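Local coordinates for protein peptidoglycan D,D-transpeptidase MrdA (Pseudomonas aeruginosa, PDB 7KIS) that probably catalyses the cross-linking of peptidoglycan as a penicillin-binding D,D-transpeptidase of the inner membrane, and binds the diazabicyclooctane inhibitor WCK 5153, at residues L281-Q286 and N316-G321; F408-K413 and P459-Q464; A415-G420 and P478-T483. All coordinates share one frame; numbering follows the deposited sequence.

Contact 1 of 3, residues L281-Q286 and N316-G321; sequences LAMVSQ and NRVLRG
S285 and R317 make the polar join between strand and turn: the backbone N of R317 gives a hydrogen bond to S285 OG (3.0 Å, 151° at the hydrogen). The serine hydroxyl reaches it because OG stands anti to the backbone N, chi1 -173°, and the CB of S285 already points at the turn; OG also has a weak hydrogen bond with Y315 O. Around the end of M283 the partners are apolar. Its extended chain brings CE across L319 at about a right angle, 3.6 Å from L319 CD2, while V318 CG1 lies 3.9 Å from M283 CE. Strand 280-286 is an outermost strand of the five-stranded antiparallel sheet of the transpeptidase domain, which has the fold shared by penicillin-binding proteins and serine beta-lactamases; the short, weakly bonded helix 317-320 rests on one face of it. V318 extends this packing to A269 and V271 on the neighbouring strand, whereas V284 turns away to meet A259 and E260 of helix 253-263 on the other face. Further out, the R317 side chain passes Q286 and is held by a salt bridge from NE to E586, with NH1 and NH2 bonded to the carbonyl oxygens of R312 and D311.

Contact 2 of 3, residues F408-K413 and P459-Q464; sequences FGFGQK and PIQLAQ
G409 and Q461 mark the closest approach of the two backbones, 6.2 Å from CA to CA, where the end of one helix meets the side of another. G409 has left helical geometry with positive phi, and the chain then runs without regular structure through K413, past the first turns of helix 459-470. A water bridges the two backbones, donating to F408 O and to Q461 O, and it sits above the F410 ring, over the centre of one face.

The side chain that carries the contact is Q461. Its chain runs extended beyond CG, chi2 168°, which carries the amide from the helix to the loop; CG lies 3.3 Å from G409 O, and NE2 gives a hydrogen bond to Q412 O, modelled at a doubtfully short 2.5 Å. Q412 O lies almost in the plane of the Q461 amide, whereas NE2 stands well above the carbonyl plane of Q412, 54° out of it. NE2 has a second acceptor in D423 O, and OE1 takes the backbone N-H of T458, so both ends of the buried amide are engaged and its rotation is fixed. Beside it F410 packs CE1 3.9 Å from Q461 O, ring and amide planes 67° apart; the ring goes on to touch M465.

On its far side helix 459-470 lies against the central sheet, with I460 and A463 on V271 and I273, and L462 on L567 and V569. Helix 398-407 ends in a Schellman motif at G409, whose positive phi turns the chain across the helix that backs the sheet.

Contact 3 of 3, residues A415-G420 and P478-T483; sequences ALDMFG and PHLAKT
D417 turns its carboxylate onto the backbone of L480 and A481, and each oxygen takes a different N-H. OD1 receives L480 N at 2.8 Å on its syn side, only 15° out of the carboxylate plane. OD2 is reached by A481 N at 3.1 Å from well above that plane, 41° out. With CB already directed at 478-483, CG lies between the backbone N and the carbonyl carbon, chi1 45°, and this sets both oxygens against the L480 and A481 amides. OD2 also has a hydrogen bond with Y211 OH.

M418 and L480 cross at about a right angle. The extended methionine lays CG 3.7 Å from L480 CD1, and the apolar patch they form joins the loop and 478-483 to V280 of strand 280-286, touched by both, to I460 of helix 459-470 through M418, and to I207 of helix 206-210 through L480. At the A415 end of the segment, L416 and H479 pass at a slant, L416 CB 3.9 Å from H479 CB. There L416 N bonds to P478 O at 2.7 Å, and the same oxygen lies 3.3 Å from A415 CA in a CA-H...O contact.

H479 directs its imidazole away from the loop. ND1 meets A481 O in the ring plane, in a weak hydrogen bond of 3.3 Å, and NE2 bonds to T277 O.

Gripped by two amides and a tyrosine hydroxyl, the buried carboxylate of D417 is probably ionised. A carbonyl oxygen at each nitrogen of H479 may suit a protonated ring, though the ND1 bond is weak, and the D417 carboxylate, near but not in contact, could add to this.

Contact 1 and contact 3 are buried, while contact 2 is buried on its helix side and reaches solvent at Q412 and K413. All three lie in the transpeptidase domain and touch one another. Contact 1 lies on the edge strand 280-286 of the central sheet and reaches the next strand, and its turn meets P459 and I460 of contact 2. M418 of contact 3 packs on L319 of contact 1, and its P478 packs on I460 and Q464 of contact 2. Contacts 2 and 3 share the loop after helix 398-407, but the chemistry differs: a neutral glutamine amide bonds a carbonyl in one, and a carboxylate takes backbone amides in the other. A serine hydroxyl accepts the single bond across contact 1.

Contact 1 of 3, residues L281-Q286 and N316-G321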
loop_
_atom_site.group_PDB
_atom_site.type_symbol
_atom_site.label_atom_id
_atom_site.label_comp_id
_atom_site.label_asym_id
_atom_site.label_seq_id
_atom_site.Cartn_x
_atom_site.Cartn_y
_atom_site.Cartn_z
ATOM N N LEU A 281 2.266 -6.685 -7.040
ATOM C CA LEU A 281 2.084 -6.644 -8.485
ATOM C C LEU A 281 2.256 -5.243 -9.054
ATOM O O LEU A 281 2.579 -5.107 -10.239
ATOM C CB LEU A 281 0.708 -7.195 -8.853
ATOM C CG LEU A 281 0.426 -8.600 -8.320
ATOM C CD1 LEU A 281 -1.025 -8.980 -8.554
ATOM C CD2 LEU A 281 1.365 -9.611 -8.961
ATOM N N ALA A 282 2.050 -4.205 -8.245
ATOM C CA ALA A 282 2.228 -2.837 -8.709
ATOM C C ALA A 282 2.516 -1.932 -7.521
ATOM O O ALA A 282 1.980 -2.129 -6.427
ATOM C CB ALA A 282 0.995 -2.341 -9.472
ATOM N N MET A 283 3.366 -0.929 -7.758
ATOM C CA MET A 283 3.747 0.043 -6.731
ATOM C C MET A 283 3.946 1.383 -7.436
ATOM O O MET A 283 4.995 1.614 -8.045
ATOM C CB MET A 283 5.002 -0.401 -5.994
ATOM C CG MET A 283 5.489 0.584 -4.946
ATOM S SD MET A 283 7.151 0.195 -4.370
ATOM C CE MET A 283 7.210 1.136 -2.848
ATOM N N VAL A 284 2.944 2.254 -7.345
ATOM C CA VAL A 284 2.873 3.473 -8.143
ATOM C C VAL A 284 2.898 4.680 -7.218
ATOM O O VAL A 284 2.127 4.745 -6.255
ATOM C CB VAL A 284 1.611 3.489 -9.024
ATOM C CG1 VAL A 284 1.611 4.703 -9.938
ATOM C CG2 VAL A 284 1.520 2.205 -9.824
ATOM N N SER A 285 3.787 5.630 -7.510
ATOM C CA SER A 285 3.795 6.931 -6.849
ATOM C C SER A 285 4.003 8.014 -7.898
ATOM O O SER A 285 5.007 7.995 -8.617
ATOM C CB SER A 285 4.885 7.004 -5.777
ATOM O OG SER A 285 4.788 8.207 -5.034
ATOM N N GLN A 286 3.055 8.956 -7.984
ATOM C CA GLN A 286 3.021 10.012 -8.986
ATOM C C GLN A 286 3.224 11.376 -8.331
ATOM O O GLN A 286 2.712 11.610 -7.229
ATOM C CB GLN A 286 1.685 9.999 -9.743
ATOM C CG GLN A 286 1.783 10.344 -11.222
ATOM C CD GLN A 286 2.521 9.291 -12.030
ATOM O OE1 GLN A 286 2.745 8.176 -11.561
ATOM N NE2 GLN A 286 2.899 9.643 -13.254
ATOM N N ASN A 316 8.054 9.658 -2.154
ATOM C CA ASN A 316 7.540 8.297 -2.288
ATOM C C ASN A 316 6.262 8.215 -1.464
ATOM O O ASN A 316 6.277 7.879 -0.278
ATOM C CB ASN A 316 8.577 7.274 -1.838
ATOM C CG ASN A 316 8.282 5.877 -2.354
ATOM O OD1 ASN A 316 7.124 5.478 -2.475
ATOM N ND2 ASN A 316 9.334 5.125 -2.663
ATOM N N ARG A 317 5.135 8.534 -2.106
ATOM C CA ARG A 317 3.858 8.599 -1.407
ATOM C C ARG A 317 3.391 7.241 -0.901
ATOM O O ARG A 317 2.590 7.187 0.037
ATOM C CB ARG A 317 2.796 9.211 -2.322
ATOM C CG ARG A 317 3.258 10.478 -3.020
ATOM C CD ARG A 317 2.127 11.138 -3.793
ATOM N NE ARG A 317 2.171 12.595 -3.697
ATOM C CZ ARG A 317 3.014 13.366 -4.376
ATOM N NH1 ARG A 317 3.894 12.823 -5.206
ATOM N NH2 ARG A 317 2.979 14.683 -4.226
ATOM N N VAL A 318 3.874 6.148 -1.492
ATOM C CA VAL A 318 3.485 4.822 -1.024
ATOM C C VAL A 318 4.098 4.536 0.341
ATOM O O VAL A 318 3.441 3.975 1.227
ATOM C CB VAL A 318 3.886 3.753 -2.057
ATOM C CG1 VAL A 318 3.742 2.359 -1.467
ATOM C CG2 VAL A 318 3.051 3.889 -3.316
ATOM N N LEU A 319 5.351 4.934 0.543
ATOM C CA LEU A 319 6.109 4.549 1.727
ATOM C C LEU A 319 6.129 5.621 2.805
ATOM O O LEU A 319 5.999 5.300 3.990
ATOM C CB LEU A 319 7.549 4.203 1.336
ATOM C CG LEU A 319 7.683 3.085 0.304
ATOM C CD1 LEU A 319 9.129 2.628 0.183
ATOM C CD2 LEU A 319 6.777 1.924 0.677
ATOM N N ARG A 320 6.291 6.888 2.427
ATOM C CA ARG A 320 6.370 7.980 3.386
ATOM C C ARG A 320 5.192 8.939 3.278
ATOM O O ARG A 320 5.204 9.995 3.919
ATOM C CB ARG A 320 7.690 8.734 3.212
ATOM C CG ARG A 320 8.910 7.835 3.314
ATOM C CD ARG A 320 10.180 8.553 2.900
ATOM N NE ARG A 320 11.308 7.633 2.790
ATOM C CZ ARG A 320 11.636 6.985 1.676
ATOM N NH1 ARG A 320 10.922 7.156 0.572
ATOM N NH2 ARG A 320 12.679 6.165 1.665
ATOM N N GLY A 321 4.173 8.594 2.494
ATOM C CA GLY A 321 2.962 9.388 2.453
ATOM C C GLY A 321 1.934 8.867 3.433
ATOM O O GLY A 321 1.347 7.803 3.223
#

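Contact 2 of 3, residues F408-K413 and P459-Q464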
loop_
_atom_site.group_PDB
_atom_site.type_symbol
_atom_site.label_atom_id
_atom_site.label_comp_id
_atom_site.label_asym_id
_atom_site.label_seq_id
_atom_site.Cartn_x
_atom_site.Cartn_y
_atom_site.Cartn_z
ATOM N N PHE A 408 -3.820 -5.888 12.036
ATOM C CA PHE A 408 -4.048 -5.681 10.613
ATOM C C PHE A 408 -2.883 -4.972 9.934
ATOM O O PHE A 408 -2.915 -4.788 8.712
ATOM C CB PHE A 408 -5.333 -4.878 10.391
ATOM C CG PHE A 408 -6.524 -5.721 10.039
ATOM C CD1 PHE A 408 -7.126 -6.528 10.989
ATOM C CD2 PHE A 408 -7.042 -5.707 8.754
ATOM C CE1 PHE A 408 -8.224 -7.307 10.664
ATOM C CE2 PHE A 408 -8.138 -6.482 8.422
ATOM C CZ PHE A 408 -8.730 -7.282 9.379
ATOM N N GLY A 409 -1.868 -4.564 10.691
ATOM C CA GLY A 409 -0.685 -3.943 10.135
ATOM C C GLY A 409 -0.599 -2.439 10.270
ATOM O O GLY A 409 0.325 -1.840 9.709
ATOM N N PHE A 410 -1.517 -1.811 10.999
ATOM C CA PHE A 410 -1.466 -0.375 11.239
ATOM C C PHE A 410 -0.615 -0.080 12.468
ATOM O O PHE A 410 -0.757 -0.737 13.503
ATOM C CB PHE A 410 -2.876 0.190 11.414
ATOM C CG PHE A 410 -3.742 0.043 10.195
ATOM C CD1 PHE A 410 -3.468 0.764 9.045
ATOM C CD2 PHE A 410 -4.825 -0.821 10.197
ATOM C CE1 PHE A 410 -4.261 0.630 7.919
ATOM C CE2 PHE A 410 -5.621 -0.961 9.074
ATOM C CZ PHE A 410 -5.338 -0.234 7.934
ATOM N N GLY A 411 0.265 0.911 12.349
ATOM C CA GLY A 411 1.176 1.248 13.427
ATOM C C GLY A 411 2.640 1.177 13.038
ATOM O O GLY A 411 3.347 2.186 13.108
ATOM N N GLN A 412 3.120 -0.010 12.684
ATOM C CA GLN A 412 4.452 -0.210 12.125
ATOM C C GLN A 412 4.348 -0.648 10.665
ATOM O O GLN A 412 3.255 -0.789 10.107
ATOM C CB GLN A 412 5.265 -1.200 12.959
ATOM C CG GLN A 412 4.602 -2.525 13.239
ATOM C CD GLN A 412 5.409 -3.353 14.219
ATOM O OE1 GLN A 412 6.235 -2.820 14.961
ATOM N NE2 GLN A 412 5.178 -4.659 14.225
ATOM N N LYS A 413 5.507 -0.864 10.045
ATOM C CA LYS A 413 5.568 -1.175 8.624
ATOM C C LYS A 413 5.154 -2.618 8.367
ATOM O O LYS A 413 5.257 -3.485 9.240
ATOM C CB LYS A 413 6.991 -0.965 8.103
ATOM C CG LYS A 413 7.995 -1.893 8.778
ATOM C CD LYS A 413 9.278 -1.195 9.193
ATOM C CE LYS A 413 10.196 -0.953 8.011
ATOM N NZ LYS A 413 11.518 -0.431 8.458
ATOM N N PRO A 459 -0.171 4.083 2.098
ATOM C CA PRO A 459 -0.954 3.366 1.077
ATOM C C PRO A 459 -0.602 1.894 0.952
ATOM O O PRO A 459 -1.376 1.138 0.353
ATOM C CB PRO A 459 -0.630 4.131 -0.213
ATOM C CG PRO A 459 -0.243 5.494 0.250
ATOM C CD PRO A 459 0.474 5.288 1.551
ATOM N N ILE A 460 0.536 1.459 1.493
ATOM C CA ILE A 460 0.846 0.034 1.502
ATOM C C ILE A 460 0.200 -0.642 2.707
ATOM O O ILE A 460 -0.274 -1.779 2.612
ATOM C CB ILE A 460 2.372 -0.179 1.469
ATOM C CG1 ILE A 460 2.724 -1.653 1.690
ATOM C CG2 ILE A 460 3.065 0.705 2.498
ATOM C CD1 ILE A 460 2.282 -2.559 0.564
ATOM N N GLN A 461 0.169 0.045 3.853
ATOM C CA GLN A 461 -0.582 -0.459 5.000
ATOM C C GLN A 461 -2.052 -0.653 4.648
ATOM O O GLN A 461 -2.696 -1.593 5.127
ATOM C CB GLN A 461 -0.438 0.497 6.182
ATOM C CG GLN A 461 0.741 0.198 7.088
ATOM C CD GLN A 461 1.010 1.318 8.070
ATOM O OE1 GLN A 461 0.444 2.404 7.957
ATOM N NE2 GLN A 461 1.876 1.059 9.044
ATOM N N LEU A 462 -2.598 0.230 3.808
ATOM C CA LEU A 462 -3.974 0.074 3.350
ATOM C C LEU A 462 -4.114 -1.127 2.424
ATOM O O LEU A 462 -5.035 -1.937 2.577
ATOM C CB LEU A 462 -4.439 1.347 2.639
ATOM C CG LEU A 462 -5.027 2.486 3.473
ATOM C CD1 LEU A 462 -3.937 3.432 3.941
ATOM C CD2 LEU A 462 -6.069 3.237 2.665
ATOM N N ALA A 463 -3.208 -1.251 1.450
ATOM C CA ALA A 463 -3.290 -2.351 0.492
ATOM C C ALA A 463 -3.100 -3.700 1.171
ATOM O O ALA A 463 -3.725 -4.692 0.778
ATOM C CB ALA A 463 -2.255 -2.160 -0.615
ATOM N N GLN A 464 -2.241 -3.760 2.190
ATOM C CA GLN A 464 -2.064 -5.008 2.924
ATOM C C GLN A 464 -3.319 -5.363 3.712
ATOM O O GLN A 464 -3.678 -6.540 3.823
ATOM C CB GLN A 464 -0.849 -4.909 3.849
ATOM C CG GLN A 464 -0.642 -6.118 4.752
ATOM C CD GLN A 464 -0.716 -7.440 4.005
ATOM O OE1 GLN A 464 -0.244 -7.559 2.872
ATOM N NE2 GLN A 464 -1.310 -8.443 4.641
HETATM O O HOH W 1 -1.868 -2.900 7.151
#

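Contact 3 of 3, residues A415-G420 and P478-T483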
loop_
_atom_site.group_PDB
_atom_site.type_symbol
_atom_site.label_atom_id
_atom_site.label_comp_id
_atom_site.label_asym_id
_atom_site.label_seq_id
_atom_site.Cartn_x
_atom_site.Cartn_y
_atom_site.Cartn_z
ATOM N N ALA A 415 5.563 -4.268 4.863
ATOM C CA ALA A 415 6.225 -4.959 3.769
ATOM C C ALA A 415 7.513 -5.629 4.241
ATOM O O ALA A 415 8.061 -5.317 5.303
ATOM C CB ALA A 415 6.529 -3.990 2.628
ATOM N N LEU A 416 7.998 -6.562 3.422
ATOM C CA LEU A 416 9.227 -7.288 3.719
ATOM C C LEU A 416 10.473 -6.536 3.267
ATOM O O LEU A 416 11.459 -6.483 4.010
ATOM C CB LEU A 416 9.191 -8.673 3.066
ATOM C CG LEU A 416 10.461 -9.518 3.195
ATOM C CD1 LEU A 416 10.821 -9.737 4.659
ATOM C CD2 LEU A 416 10.297 -10.847 2.479
ATOM N N ASP A 417 10.452 -5.945 2.071
ATOM C CA ASP A 417 11.653 -5.379 1.461
ATOM C C ASP A 417 11.363 -4.020 0.819
ATOM O O ASP A 417 11.542 -3.812 -0.377
ATOM C CB ASP A 417 12.230 -6.349 0.431
ATOM C CG ASP A 417 11.165 -6.931 -0.481
ATOM O OD1 ASP A 417 10.086 -6.317 -0.609
ATOM O OD2 ASP A 417 11.407 -8.005 -1.071
ATOM N N MET A 418 10.906 -3.068 1.627
ATOM C CA MET A 418 10.652 -1.708 1.167
ATOM C C MET A 418 11.465 -0.738 2.013
ATOM O O MET A 418 11.254 -0.642 3.227
ATOM C CB MET A 418 9.162 -1.377 1.231
ATOM C CG MET A 418 8.352 -2.045 0.131
ATOM S SD MET A 418 6.629 -1.524 0.083
ATOM C CE MET A 418 5.980 -2.610 -1.183
ATOM N N PHE A 419 12.388 -0.022 1.372
ATOM C CA PHE A 419 13.313 0.843 2.094
ATOM C C PHE A 419 12.623 2.123 2.540
ATOM O O PHE A 419 12.003 2.823 1.732
ATOM C CB PHE A 419 14.535 1.191 1.248
ATOM C CG PHE A 419 15.481 2.129 1.944
ATOM C CD1 PHE A 419 16.221 1.697 3.031
ATOM C CD2 PHE A 419 15.597 3.451 1.542
ATOM C CE1 PHE A 419 17.077 2.554 3.692
ATOM C CE2 PHE A 419 16.454 4.317 2.200
ATOM C CZ PHE A 419 17.193 3.867 3.279
ATOM N N GLY A 420 12.733 2.427 3.831
ATOM C CA GLY A 420 12.221 3.678 4.350
ATOM C C GLY A 420 10.720 3.733 4.482
ATOM O O GLY A 420 10.128 4.805 4.320
ATOM N N PRO A 478 3.711 -8.076 2.278
ATOM C CA PRO A 478 4.007 -7.710 0.890
ATOM C C PRO A 478 5.508 -7.687 0.657
ATOM O O PRO A 478 6.297 -7.414 1.565
ATOM C CB PRO A 478 3.395 -6.310 0.746
ATOM C CG PRO A 478 2.449 -6.169 1.898
ATOM C CD PRO A 478 3.018 -6.998 3.002
ATOM N N HIS A 479 5.902 -7.978 -0.579
ATOM C CA HIS A 479 7.316 -8.000 -0.918
ATOM C C HIS A 479 7.475 -7.744 -2.407
ATOM O O HIS A 479 6.714 -8.276 -3.219
ATOM C CB HIS A 479 7.968 -9.336 -0.529
ATOM C CG HIS A 479 7.228 -10.539 -1.026
ATOM N ND1 HIS A 479 7.715 -11.347 -2.031
ATOM C CD2 HIS A 479 6.045 -11.079 -0.648
ATOM C CE1 HIS A 479 6.860 -12.330 -2.256
ATOM N NE2 HIS A 479 5.838 -12.190 -1.431
ATOM N N LEU A 480 8.471 -6.929 -2.753
ATOM C CA LEU A 480 8.777 -6.669 -4.154
ATOM C C LEU A 480 9.615 -7.795 -4.747
ATOM O O LEU A 480 9.266 -8.357 -5.791
ATOM C CB LEU A 480 9.499 -5.328 -4.292
ATOM C CG LEU A 480 8.711 -4.098 -3.839
ATOM C CD1 LEU A 480 9.631 -3.055 -3.226
ATOM C CD2 LEU A 480 7.938 -3.512 -5.004
ATOM N N ALA A 481 10.731 -8.124 -4.099
ATOM C CA ALA A 481 11.614 -9.183 -4.566
ATOM C C ALA A 481 10.904 -10.530 -4.576
ATOM O O ALA A 481 10.669 -11.123 -3.518
ATOM C CB ALA A 481 12.867 -9.256 -3.694
ATOM N N LYS A 482 10.550 -11.018 -5.765
ATOM C CA LYS A 482 9.934 -12.336 -5.865
ATOM C C LYS A 482 10.946 -13.433 -5.559
ATOM O O LYS A 482 10.665 -14.347 -4.775
ATOM C CB LYS A 482 9.324 -12.533 -7.253
ATOM C CG LYS A 482 8.257 -13.614 -7.306
ATOM C CD LYS A 482 7.463 -13.552 -8.600
ATOM C CE LYS A 482 6.637 -14.814 -8.805
ATOM N NZ LYS A 482 5.687 -15.058 -7.680
ATOM N N THR A 483 12.125 -13.364 -6.177
ATOM C CA THR A 483 13.204 -14.311 -5.928
ATOM C C THR A 483 14.525 -13.562 -5.824
ATOM O O THR A 483 14.723 -12.525 -6.462
ATOM C CB THR A 483 13.331 -15.379 -7.031
ATOM O OG1 THR A 483 14.099 -14.854 -8.122
ATOM C CG2 THR A 483 11.966 -15.822 -7.542
#